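Local coordinates for uncharacterized protein AF_1382 (Archaeoglobus fulgidus DSM 4304, PDB 2QVO) that is of unknown function but has a winged-helix fold, consistent with a role in binding DNA as a transcriptional regulator, at residues I33-I36 / A37-V40; K76-K79 / I80-I84. One frame throughout, in Å; residues are numbered along the deposited sequence.

Two local contacts illustrate how residues three and four apart meet along a helix, first where a helix ends and then in the N-terminal half of a longer one. Contact 1 lies on helix 33-39, which leads into the turn of the winged helix-turn-helix; contact 2 lies on helix 75-90, which follows the wing strand 68-73. Their centres are about 19 Å apart, on opposite sides of the chain's centre, and their nearest atoms stay about 12 Å from each other. Helix 12-26 is packed against by both, through T20, I21 and E24 at contact 1 and through L15, L18 and Y22 at contact 2. Neither contact can be tied to a known ligand or active site.

Contact 1. Residues I33-I36 / A37-V40; sequences IQYI and ASKV
By its topology, helix 33-39 is the first helix of the helix-turn-helix in a winged-helix fold, followed by helix 44-56, and the chain of K39 lies over the ring of Y35, one turn earlier. K39 CG stands 3.9 Å from the Y35 ring centroid, 26° off the normal, a CH-pi contact over one face but displaced toward the rim. The bend of the lysine at chi2 (-73°) turns CE back to the same ring, 3.5 Å from Y35 CE1. Y35 itself packs on T20 and E24 of helix 12-26. Inward, I36 is buried against I21, V47 and I71, tying this helix to helix 12-26, helix 44-56 and strand 68-73.

The backbone begins with a nearly straight helical bond from A37 N to I33 O (3.1 Å). As the helix runs out, I36 O accepts two donors: V40 N at 3.0 Å and K39 N at 3.1 Å, the latter from above the carbonyl plane. V40 is the first residue to leave helical geometry. The S38 hydroxyl, swung back between its own N and carbonyl carbon (chi1 82°), donates to Y35 O in the plane of that carbonyl, on a lone pair, with S38 OG 2.8 Å away.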
ATOM      1  N   ILE A  33      -1.739   8.008   5.290  1.00 20.37           N
ATOM      2  CA  ILE A  33      -0.335   7.883   4.912  1.00 21.33           C
ATOM      3  C   ILE A  33       0.569   7.774   6.136  1.00 21.96           C
ATOM      4  O   ILE A  33       1.541   7.037   6.108  1.00 21.86           O
ATOM      5  CB  ILE A  33       0.124   9.020   3.956  1.00 21.69           C
ATOM      6  CG1 ILE A  33       1.314   8.536   3.109  1.00 22.96           C
ATOM      7  CG2 ILE A  33       0.409  10.297   4.723  1.00 22.81           C
ATOM      8  CD1 ILE A  33       1.390   9.142   1.705  1.00 24.86           C
ATOM      9  N   GLN A  34       0.203   8.485   7.208  1.00 22.50           N
ATOM     10  CA  GLN A  34       0.929   8.478   8.483  1.00 23.43           C
ATOM     11  C   GLN A  34       0.953   7.079   9.111  1.00 22.97           C
ATOM     12  O   GLN A  34       1.978   6.643   9.626  1.00 23.63           O
ATOM     13  CB  GLN A  34       0.282   9.474   9.471  1.00 24.04           C
ATOM     14  CG  GLN A  34       0.188  10.930   8.990  1.00 26.38           C
ATOM     15  CD  GLN A  34      -0.932  11.210   7.988  0.80 29.13           C
ATOM     16  OE1 GLN A  34      -1.887  10.456   7.881  1.00 31.11           O
ATOM     17  NE2 GLN A  34      -0.811  12.322   7.253  0.60 30.92           N
ATOM     18  N   TYR A  35      -0.180   6.386   9.051  1.00 22.02           N
ATOM     19  CA  TYR A  35      -0.276   5.018   9.546  1.00 21.38           C
ATOM     20  C   TYR A  35       0.600   4.039   8.748  1.00 20.36           C
ATOM     21  O   TYR A  35       1.301   3.204   9.338  1.00 20.17           O
ATOM     22  CB  TYR A  35      -1.730   4.540   9.560  1.00 22.11           C
ATOM     23  CG  TYR A  35      -1.853   3.045   9.739  1.00 22.73           C
ATOM     24  CD1 TYR A  35      -1.811   2.471  11.004  1.00 22.49           C
ATOM     25  CD2 TYR A  35      -1.975   2.201   8.631  1.00 23.25           C
ATOM     26  CE1 TYR A  35      -1.915   1.093  11.167  1.00 22.97           C
ATOM     27  CE2 TYR A  35      -2.069   0.827   8.783  1.00 23.86           C
ATOM     28  CZ  TYR A  35      -2.031   0.280  10.047  1.00 23.02           C
ATOM     29  OH  TYR A  35      -2.132  -1.084  10.179  1.00 24.95           O
ATOM     30  N   ILE A  36       0.550   4.124   7.419  1.00 19.46           N
ATOM     31  CA  ILE A  36       1.399   3.272   6.576  1.00 18.59           C
ATOM     32  C   ILE A  36       2.851   3.431   6.988  1.00 19.23           C
ATOM     33  O   ILE A  36       3.565   2.445   7.181  1.00 17.85           O
ATOM     34  CB  ILE A  36       1.235   3.574   5.073  1.00 18.23           C
ATOM     35  CG1 ILE A  36      -0.212   3.341   4.622  1.00 17.86           C
ATOM     36  CG2 ILE A  36       2.172   2.682   4.236  1.00 17.76           C
ATOM     37  CD1 ILE A  36      -0.514   3.965   3.252  1.00 16.79           C
ATOM     38  N   ALA A  37       3.265   4.689   7.144  1.00 19.99           N
ATOM     39  CA  ALA A  37       4.605   5.029   7.620  1.00 21.80           C
ATOM     40  C   ALA A  37       4.931   4.388   8.970  1.00 22.47           C
ATOM     41  O   ALA A  37       6.038   3.911   9.145  1.00 24.34           O
ATOM     42  CB  ALA A  37       4.779   6.542   7.700  1.00 21.24           C
ATOM     43  N   SER A  38       3.978   4.368   9.908  1.00 24.75           N
ATOM     44  CA  SER A  38       4.211   3.752  11.242  1.00 25.49           C
ATOM     45  C   SER A  38       4.461   2.242  11.149  1.00 25.90           C
ATOM     46  O   SER A  38       5.174   1.670  11.987  1.00 26.96           O
ATOM     47  CB  SER A  38       3.064   4.036  12.224  1.00 26.30           C
ATOM     48  OG  SER A  38       1.960   3.144  12.056  1.00 27.71           O
ATOM     49  N   LYS A  39       3.887   1.619  10.120  1.00 24.69           N
ATOM     50  CA  LYS A  39       3.913   0.163   9.937  1.00 24.46           C
ATOM     51  C   LYS A  39       5.079  -0.371   9.108  1.00 24.53           C
ATOM     52  O   LYS A  39       5.507  -1.509   9.290  1.00 24.90           O
ATOM     53  CB  LYS A  39       2.609  -0.287   9.273  1.00 24.44           C
ATOM     54  CG  LYS A  39       1.400  -0.232  10.168  1.00 25.59           C
ATOM     55  CD  LYS A  39       1.433  -1.354  11.204  1.00 27.23           C
ATOM     56  CE  LYS A  39       0.620  -0.957  12.409  1.00 29.13           C
ATOM     57  NZ  LYS A  39       1.031  -1.686  13.640  1.00 29.27           N
ATOM     58  N   VAL A  40       5.566   0.424   8.165  1.00 24.28           N
ATOM     59  CA  VAL A  40       6.620  -0.050   7.261  1.00 24.75           C
ATOM     60  C   VAL A  40       7.985   0.514   7.683  1.00 24.88           C
ATOM     61  O   VAL A  40       8.072   1.329   8.597  1.00 24.98           O
ATOM     62  CB  VAL A  40       6.305   0.245   5.765  1.00 24.55           C
ATOM     63  CG1 VAL A  40       4.962  -0.382   5.364  1.00 24.76           C
ATOM     64  CG2 VAL A  40       6.303   1.732   5.484  1.00 24.92           C
TER

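Contact 2. Residues K76-K79 / I80-I84; sequences KGQK and IAQQI
Four consecutive backbone bonds join K76-K79 to I80-I84 in the regular i to i+4 pattern of an alpha-helix. I80 N donates to K76 O at 3.1 Å with an almost linear N-H...O angle (177°), and A81 N to G77 O at 3.0 Å; Q82 N with Q78 O and Q83 N with K79 O continue the series.

Among the polar side chains, Q78 and Q82 reach out from the same flank, their amide planes turned 60° apart. Q78 CG, anti to its own backbone N (chi1 178°), passes 3.8 Å from Q82 CD, while Q82 CG rests 3.4 Å from Q78 O. With an alanine here in place of Q82, the Q78 side chain would probably lose its flanking neighbour and be freer to turn.

Apolar contact is slighter: I80 CD1 comes within 4.2 Å of K76 CG, on the stem of an extended lysine whose NZ is hydrogen-bonded to A57 O.

The segment belongs to helix 75-90, just after strand 68-73; T74 OG1 is hydrogen-bonded to G77 N at its start, I80 rests on M59, and A81 and Q82 pack on Y22, and I84 on L15 and L18, all of helix 12-26.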
ATOM      1  N   LYS A  76      -8.316  -2.443  -9.318  1.00 21.74           N
ATOM      2  CA  LYS A  76      -7.048  -2.951  -9.853  1.00 21.02           C
ATOM      3  C   LYS A  76      -6.052  -3.209  -8.723  1.00 20.31           C
ATOM      4  O   LYS A  76      -5.504  -4.302  -8.616  1.00 19.66           O
ATOM      5  CB  LYS A  76      -6.468  -1.941 -10.840  1.00 21.76           C
ATOM      6  CG  LYS A  76      -5.189  -2.390 -11.516  1.00 22.19           C
ATOM      7  CD  LYS A  76      -4.623  -1.283 -12.370  1.00 23.92           C
ATOM      8  CE  LYS A  76      -3.491  -1.832 -13.192  1.00 24.67           C
ATOM      9  NZ  LYS A  76      -2.708  -0.763 -13.844  1.00 25.45           N
ATOM     10  N   GLY A  77      -5.832  -2.206  -7.873  1.00 19.20           N
ATOM     11  CA  GLY A  77      -4.948  -2.368  -6.724  1.00 17.95           C
ATOM     12  C   GLY A  77      -5.366  -3.513  -5.832  1.00 17.88           C
ATOM     13  O   GLY A  77      -4.525  -4.285  -5.394  1.00 17.08           O
ATOM     14  N   GLN A  78      -6.669  -3.627  -5.551  1.00 18.13           N
ATOM     15  CA  GLN A  78      -7.164  -4.692  -4.678  1.00 18.39           C
ATOM     16  C   GLN A  78      -6.875  -6.082  -5.242  1.00 17.76           C
ATOM     17  O   GLN A  78      -6.422  -6.970  -4.515  1.00 17.82           O
ATOM     18  CB  GLN A  78      -8.672  -4.548  -4.385  1.00 18.85           C
ATOM     19  CG  GLN A  78      -9.195  -5.684  -3.518  1.00 22.32           C
ATOM     20  CD  GLN A  78     -10.288  -5.275  -2.551  1.00 28.00           C
ATOM     21  OE1 GLN A  78     -10.929  -4.235  -2.709  0.70 30.04           O
ATOM     22  NE2 GLN A  78     -10.512  -6.107  -1.536  1.00 30.36           N
ATOM     23  N   LYS A  79      -7.167  -6.268  -6.524  1.00 17.84           N
ATOM     24  CA  LYS A  79      -6.931  -7.552  -7.200  1.00 18.52           C
ATOM     25  C   LYS A  79      -5.457  -7.967  -7.088  1.00 18.21           C
ATOM     26  O   LYS A  79      -5.139  -9.077  -6.667  1.00 18.56           O
ATOM     27  CB  LYS A  79      -7.324  -7.435  -8.667  1.00 19.20           C
ATOM     28  CG  LYS A  79      -8.823  -7.541  -8.968  1.00 21.87           C
ATOM     29  CD  LYS A  79      -9.034  -7.240 -10.447  1.00 26.09           C
ATOM     30  CE  LYS A  79     -10.367  -7.717 -10.973  1.00 28.89           C
ATOM     31  NZ  LYS A  79     -10.430  -7.490 -12.449  1.00 31.45           N
ATOM     32  N   ILE A  80      -4.569  -7.045  -7.438  1.00 17.85           N
ATOM     33  CA  ILE A  80      -3.120  -7.269  -7.313  1.00 17.22           C
ATOM     34  C   ILE A  80      -2.721  -7.666  -5.885  1.00 17.02           C
ATOM     35  O   ILE A  80      -2.048  -8.672  -5.680  1.00 16.29           O
ATOM     36  CB  ILE A  80      -2.325  -6.046  -7.803  1.00 17.39           C
ATOM     37  CG1 ILE A  80      -2.475  -5.894  -9.322  1.00 17.99           C
ATOM     38  CG2 ILE A  80      -0.827  -6.142  -7.387  1.00 16.89           C
ATOM     39  CD1 ILE A  80      -1.998  -4.576  -9.867  1.00 21.28           C
ATOM     40  N   ALA A  81      -3.161  -6.897  -4.886  1.00 17.15           N
ATOM     41  CA  ALA A  81      -2.833  -7.239  -3.495  1.00 17.47           C
ATOM     42  C   ALA A  81      -3.302  -8.628  -3.095  1.00 17.71           C
ATOM     43  O   ALA A  81      -2.597  -9.350  -2.410  1.00 17.33           O
ATOM     44  CB  ALA A  81      -3.393  -6.185  -2.526  1.00 17.47           C
ATOM     45  N   GLN A  82      -4.512  -8.990  -3.501  1.00 18.99           N
ATOM     46  CA  GLN A  82      -5.063 -10.296  -3.184  1.00 20.06           C
ATOM     47  C   GLN A  82      -4.220 -11.441  -3.761  1.00 20.00           C
ATOM     48  O   GLN A  82      -3.994 -12.459  -3.090  1.00 19.53           O
ATOM     49  CB  GLN A  82      -6.508 -10.371  -3.667  1.00 20.71           C
ATOM     50  CG  GLN A  82      -7.460  -9.649  -2.727  1.00 24.07           C
ATOM     51  CD  GLN A  82      -8.854  -9.438  -3.295  1.00 26.40           C
ATOM     52  OE1 GLN A  82      -9.107  -9.650  -4.490  1.00 29.02           O
ATOM     53  NE2 GLN A  82      -9.768  -9.014  -2.434  1.00 26.31           N
ATOM     54  N   GLN A  83      -3.735 -11.243  -4.983  1.00 20.41           N
ATOM     55  CA  GLN A  83      -2.891 -12.228  -5.666  1.00 20.37           C
ATOM     56  C   GLN A  83      -1.509 -12.324  -5.015  1.00 19.87           C
ATOM     57  O   GLN A  83      -0.966 -13.414  -4.860  1.00 19.39           O
ATOM     58  CB  GLN A  83      -2.764 -11.894  -7.154  1.00 21.37           C
ATOM     59  CG  GLN A  83      -4.066 -11.981  -7.961  1.00 24.95           C
ATOM     60  CD  GLN A  83      -4.441 -13.402  -8.356  0.90 29.30           C
ATOM     61  OE1 GLN A  83      -3.611 -14.171  -8.860  1.00 32.97           O
ATOM     62  NE2 GLN A  83      -5.701 -13.760  -8.131  0.80 30.69           N
ATOM     63  N   ILE A  84      -0.958 -11.188  -4.592  1.00 19.26           N
ATOM     64  CA  ILE A  84       0.308 -11.190  -3.863  1.00 19.48           C
ATOM     65  C   ILE A  84       0.177 -11.926  -2.514  1.00 20.09           C
ATOM     66  O   ILE A  84       1.059 -12.695  -2.118  1.00 19.59           O
ATOM     67  CB  ILE A  84       0.861  -9.767  -3.672  1.00 18.84           C
ATOM     68  CG1 ILE A  84       1.307  -9.188  -5.025  1.00 19.34           C
ATOM     69  CG2 ILE A  84       2.010  -9.786  -2.670  1.00 18.83           C
ATOM     70  CD1 ILE A  84       1.728  -7.719  -4.999  1.00 19.82           C
TER